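Local coordinates for D-methionine transport system permease protein MetI (Escherichia coli, PDB 3TUI) that forms the membrane-spanning permease of an ABC transporter for methionine and probably carries the substrate across the inner membrane, at residues L143-I155 with V200-V214. Sequence-based numbering, arbitrary orientation.
Sequences LPGLVNAATITLI and VYLIQFAGDRIVRAV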
loop_
_atom_site.group_PDB
_atom_site.type_symbol
_atom_site.label_atom_id
_atom_site.label_comp_id
_atom_site.label_asym_id
_atom_site.label_seq_id
_atom_site.Cartn_x
_atom_site.Cartn_y
_atom_site.Cartn_z
ATOM N N LEU A 143 8.086 18.988 7.546
ATOM C CA LEU A 143 7.769 20.409 7.691
ATOM C C LEU A 143 6.251 20.643 7.711
ATOM O O LEU A 143 5.735 21.381 8.558
ATOM C CB LEU A 143 8.422 21.267 6.614
ATOM C CG LEU A 143 8.009 22.728 6.823
ATOM C CD1 LEU A 143 8.780 23.305 8.019
ATOM C CD2 LEU A 143 8.316 23.564 5.634
ATOM N N PRO A 144 5.526 20.026 6.769
ATOM C CA PRO A 144 4.066 20.082 6.876
ATOM C C PRO A 144 3.591 19.521 8.211
ATOM O O PRO A 144 2.790 20.161 8.896
ATOM C CB PRO A 144 3.587 19.180 5.731
ATOM C CG PRO A 144 4.790 18.412 5.304
ATOM C CD PRO A 144 5.956 19.308 5.566
ATOM N N GLY A 145 4.105 18.356 8.585
ATOM C CA GLY A 145 3.734 17.751 9.849
ATOM C C GLY A 145 4.020 18.693 11.005
ATOM O O GLY A 145 3.158 18.925 11.872
ATOM N N LEU A 146 5.231 19.245 10.998
ATOM C CA LEU A 146 5.709 20.060 12.097
ATOM C C LEU A 146 4.967 21.364 12.156
ATOM O O LEU A 146 4.670 21.865 13.242
ATOM C CB LEU A 146 7.220 20.320 11.991
ATOM C CG LEU A 146 8.101 19.094 12.231
ATOM C CD1 LEU A 146 9.584 19.409 12.026
ATOM C CD2 LEU A 146 7.841 18.535 13.637
ATOM N N VAL A 147 4.688 21.930 10.992
ATOM C CA VAL A 147 3.946 23.165 10.966
ATOM C C VAL A 147 2.540 22.862 11.413
ATOM O O VAL A 147 1.956 23.613 12.219
ATOM C CB VAL A 147 4.026 23.872 9.592
ATOM C CG1 VAL A 147 2.990 25.007 9.461
ATOM C CG2 VAL A 147 5.446 24.392 9.405
ATOM N N ASN A 148 2.021 21.720 11.005
ATOM C CA ASN A 148 0.757 21.347 11.598
ATOM C C ASN A 148 0.799 21.324 13.161
ATOM O O ASN A 148 -0.081 21.915 13.811
ATOM C CB ASN A 148 0.267 20.015 11.091
ATOM C CG ASN A 148 -1.224 19.910 11.198
ATOM O OD1 ASN A 148 -1.944 20.521 10.391
ATOM N ND2 ASN A 148 -1.715 19.230 12.244
ATOM N N ALA A 149 1.812 20.677 13.756
ATOM C CA ALA A 149 1.954 20.615 15.224
ATOM C C ALA A 149 2.006 21.983 15.879
ATOM O O ALA A 149 1.511 22.177 17.000
ATOM C CB ALA A 149 3.199 19.831 15.621
ATOM N N ALA A 150 2.660 22.926 15.204
ATOM C CA ALA A 150 2.807 24.293 15.721
ATOM C C ALA A 150 1.448 24.962 15.859
ATOM O O ALA A 150 1.088 25.530 16.920
ATOM C CB ALA A 150 3.710 25.116 14.789
ATOM N N THR A 151 0.713 24.906 14.746
ATOM C CA THR A 151 -0.676 25.316 14.751
ATOM C C THR A 151 -1.268 24.648 15.975
ATOM O O THR A 151 -1.609 25.324 16.945
ATOM C CB THR A 151 -1.432 24.878 13.472
ATOM O OG1 THR A 151 -0.660 25.212 12.309
ATOM C CG2 THR A 151 -2.832 25.537 13.403
ATOM N N ILE A 152 -1.340 23.327 15.970
ATOM C CA ILE A 152 -2.026 22.685 17.069
ATOM C C ILE A 152 -1.442 23.025 18.466
ATOM O O ILE A 152 -2.192 23.041 19.452
ATOM C CB ILE A 152 -2.184 21.159 16.855
ATOM C CG1 ILE A 152 -3.262 20.614 17.785
ATOM C CG2 ILE A 152 -0.864 20.446 16.970
ATOM C CD1 ILE A 152 -4.670 20.909 17.253
ATOM N N THR A 153 -0.148 23.353 18.561
ATOM C CA THR A 153 0.454 23.730 19.854
ATOM C C THR A 153 0.032 25.126 20.374
ATOM O O THR A 153 -0.417 25.290 21.530
ATOM C CB THR A 153 2.022 23.664 19.740
ATOM O OG1 THR A 153 2.433 22.291 19.682
ATOM C CG2 THR A 153 2.739 24.336 20.934
ATOM N N LEU A 154 0.201 26.130 19.508
ATOM C CA LEU A 154 -0.228 27.500 19.789
ATOM C C LEU A 154 -1.692 27.587 20.202
ATOM O O LEU A 154 -2.026 28.274 21.185
ATOM C CB LEU A 154 0.010 28.366 18.564
ATOM C CG LEU A 154 1.461 28.769 18.317
ATOM C CD1 LEU A 154 1.652 29.119 16.881
ATOM C CD2 LEU A 154 1.842 29.936 19.228
ATOM N N ILE A 155 -2.569 26.901 19.465
ATOM C CA ILE A 155 -3.947 26.820 19.921
ATOM C C ILE A 155 -3.986 26.216 21.308
ATOM O O ILE A 155 -4.591 26.802 22.207
ATOM C CB ILE A 155 -4.898 26.048 18.967
ATOM C CG1 ILE A 155 -5.177 26.897 17.720
ATOM C CG2 ILE A 155 -6.255 25.787 19.659
ATOM C CD1 ILE A 155 -5.615 26.088 16.482
ATOM N N VAL A 200 -8.338 31.983 17.888
ATOM C CA VAL A 200 -8.102 30.589 17.520
ATOM C C VAL A 200 -8.316 30.339 16.005
ATOM O O VAL A 200 -7.452 29.790 15.312
ATOM C CB VAL A 200 -8.934 29.606 18.380
ATOM C CG1 VAL A 200 -8.679 28.171 17.927
ATOM C CG2 VAL A 200 -8.536 29.736 19.821
ATOM N N TYR A 201 -9.463 30.766 15.485
ATOM C CA TYR A 201 -9.698 30.648 14.062
ATOM C C TYR A 201 -8.536 31.291 13.326
ATOM O O TYR A 201 -8.017 30.723 12.381
ATOM C CB TYR A 201 -11.000 31.308 13.679
ATOM C CG TYR A 201 -12.134 30.348 13.721
ATOM C CD1 TYR A 201 -12.051 29.208 14.510
ATOM C CD2 TYR A 201 -13.322 30.604 13.037
ATOM C CE1 TYR A 201 -13.112 28.309 14.592
ATOM C CE2 TYR A 201 -14.397 29.715 13.108
ATOM C CZ TYR A 201 -14.282 28.566 13.888
ATOM O OH TYR A 201 -15.327 27.674 13.963
ATOM N N LEU A 202 -8.103 32.468 13.760
ATOM C CA LEU A 202 -6.967 33.098 13.091
ATOM C C LEU A 202 -5.724 32.257 13.219
ATOM O O LEU A 202 -5.048 31.999 12.237
ATOM C CB LEU A 202 -6.697 34.511 13.601
ATOM C CG LEU A 202 -7.293 35.559 12.651
ATOM C CD1 LEU A 202 -8.784 35.277 12.254
ATOM C CD2 LEU A 202 -7.158 36.907 13.296
ATOM N N ILE A 203 -5.419 31.799 14.415
ATOM C CA ILE A 203 -4.311 30.873 14.532
ATOM C C ILE A 203 -4.490 29.604 13.664
ATOM O O ILE A 203 -3.554 29.182 12.979
ATOM C CB ILE A 203 -4.011 30.578 16.011
ATOM C CG1 ILE A 203 -2.572 30.079 16.171
ATOM C CG2 ILE A 203 -5.010 29.619 16.597
ATOM C CD1 ILE A 203 -2.010 30.478 17.534
ATOM N N GLN A 204 -5.700 29.064 13.579
ATOM C CA GLN A 204 -5.900 27.871 12.764
ATOM C C GLN A 204 -5.724 28.216 11.303
ATOM O O GLN A 204 -4.782 27.752 10.687
ATOM C CB GLN A 204 -7.287 27.290 12.981
ATOM C CG GLN A 204 -7.561 26.050 12.172
ATOM C CD GLN A 204 -7.107 24.811 12.896
ATOM O OE1 GLN A 204 -7.455 24.590 14.056
ATOM N NE2 GLN A 204 -6.325 23.987 12.217
ATOM N N PHE A 205 -6.603 29.065 10.768
ATOM C CA PHE A 205 -6.537 29.478 9.371
ATOM C C PHE A 205 -5.114 29.769 8.891
ATOM O O PHE A 205 -4.721 29.333 7.816
ATOM C CB PHE A 205 -7.395 30.726 9.163
ATOM C CG PHE A 205 -6.969 31.546 7.971
ATOM C CD1 PHE A 205 -6.023 32.574 8.125
ATOM C CD2 PHE A 205 -7.512 31.318 6.704
ATOM C CE1 PHE A 205 -5.595 33.341 7.035
ATOM C CE2 PHE A 205 -7.098 32.094 5.596
ATOM C CZ PHE A 205 -6.139 33.106 5.768
ATOM N N ALA A 206 -4.346 30.509 9.679
ATOM C CA ALA A 206 -2.993 30.863 9.267
ATOM C C ALA A 206 -2.120 29.620 9.093
ATOM O O ALA A 206 -1.533 29.419 8.033
ATOM C CB ALA A 206 -2.361 31.836 10.240
ATOM N N GLY A 207 -2.056 28.772 10.118
ATOM C CA GLY A 207 -1.300 27.532 10.029
ATOM C C GLY A 207 -1.639 26.708 8.794
ATOM O O GLY A 207 -0.757 26.352 8.022
ATOM N N ASP A 208 -2.915 26.407 8.602
ATOM C CA ASP A 208 -3.351 25.714 7.405
ATOM C C ASP A 208 -2.789 26.409 6.174
ATOM O O ASP A 208 -2.237 25.766 5.311
ATOM C CB ASP A 208 -4.881 25.675 7.354
ATOM C CG ASP A 208 -5.477 24.887 8.517
ATOM O OD1 ASP A 208 -4.686 24.487 9.411
ATOM O OD2 ASP A 208 -6.720 24.678 8.550
ATOM N N ARG A 209 -2.912 27.729 6.109
ATOM C CA ARG A 209 -2.357 28.488 4.999
ATOM C C ARG A 209 -0.883 28.174 4.785
ATOM O O ARG A 209 -0.419 28.093 3.658
ATOM C CB ARG A 209 -2.553 29.990 5.205
ATOM C CG ARG A 209 -2.209 30.816 3.979
ATOM C CD ARG A 209 -3.254 30.660 2.881
ATOM N NE ARG A 209 -4.348 31.630 2.981
ATOM C CZ ARG A 209 -5.515 31.524 2.344
ATOM N NH1 ARG A 209 -6.441 32.468 2.487
ATOM N NH2 ARG A 209 -5.762 30.477 1.562
ATOM N N ILE A 210 -0.138 27.995 5.861
ATOM C CA ILE A 210 1.264 27.612 5.723
ATOM C C ILE A 210 1.433 26.160 5.278
ATOM O O ILE A 210 2.237 25.873 4.402
ATOM C CB ILE A 210 2.061 27.871 7.019
ATOM C CG1 ILE A 210 1.883 29.331 7.440
ATOM C CG2 ILE A 210 3.540 27.540 6.824
ATOM C CD1 ILE A 210 2.240 29.608 8.875
ATOM N N VAL A 211 0.673 25.250 5.871
ATOM C CA VAL A 211 0.811 23.831 5.553
ATOM C C VAL A 211 0.399 23.515 4.107
ATOM O O VAL A 211 1.064 22.741 3.407
ATOM C CB VAL A 211 0.013 22.940 6.537
ATOM C CG1 VAL A 211 0.034 21.486 6.073
ATOM C CG2 VAL A 211 0.549 23.084 7.955
ATOM N N ARG A 212 -0.720 24.097 3.690
ATOM C CA ARG A 212 -1.184 24.059 2.310
ATOM C C ARG A 212 -0.133 24.637 1.355
ATOM O O ARG A 212 -0.113 24.322 0.170
ATOM C CB ARG A 212 -2.511 24.818 2.217
ATOM C CG ARG A 212 -2.909 25.273 0.840
ATOM C CD ARG A 212 -3.988 26.351 0.926
ATOM N NE ARG A 212 -3.999 27.200 -0.266
ATOM C CZ ARG A 212 -3.260 28.299 -0.414
ATOM N NH1 ARG A 212 -3.336 29.011 -1.538
ATOM N NH2 ARG A 212 -2.442 28.687 0.556
ATOM N N ALA A 213 0.763 25.456 1.890
ATOM C CA ALA A 213 1.812 26.079 1.089
ATOM C C ALA A 213 3.022 25.174 0.789
ATOM O O ALA A 213 3.783 25.445 -0.148
ATOM C CB ALA A 213 2.272 27.390 1.744
ATOM N N VAL A 214 3.201 24.111 1.572
ATOM C CA VAL A 214 4.304 23.157 1.361
ATOM C C VAL A 214 4.044 22.167 0.200
ATOM O O VAL A 214 2.922 21.672 0.034
ATOM C CB VAL A 214 4.639 22.387 2.659
ATOM C CG1 VAL A 214 4.786 23.356 3.847
ATOM C CG2 VAL A 214 3.570 21.332 2.928
#
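With chi1 at -48°, Thr151 has its methyl CG2 anti to the backbone N and its hydroxyl anti to the carbonyl carbon, and both branches face helix 186-211. Thr151 OG1 sits over the backbone of Gly207, 3.3 Å from its CA, and the CG2 of Thr151 rests on the Ile203 carbonyl oxygen. Thr151 OG1 donates to Val147 O in its own helix at 3.1 Å, tilted 34° from the carbonyl plane; Thr151 N donates to the same oxygen. A CB on Gly207 would collide with OG1, so the bare glycine lets the CA atoms of Gly207 and Thr151 approach to 5.3 Å. The segment axes run antiparallel at 175° and 9.1 Å apart, packing the last transmembrane helix of this type-1 ABC permease lengthwise along helix 130-163. A valine at Thr151, having no hydroxyl, would probably leave Val147 O with the backbone N-H as its one remaining donor of the two and set an apolar methyl against Gly207. Toward the cytoplasmic end, Val147 CG1 meets Val211 CG2 at 3.5 Å, the two side chains lying alongside and pointing opposite ways, while the Val147 side chain lies nearly perpendicular to that of Ile210. At the other end, Ile155 packs on Val200, and Phe21 of helix 3-40 touches both Leu154 and Ile203.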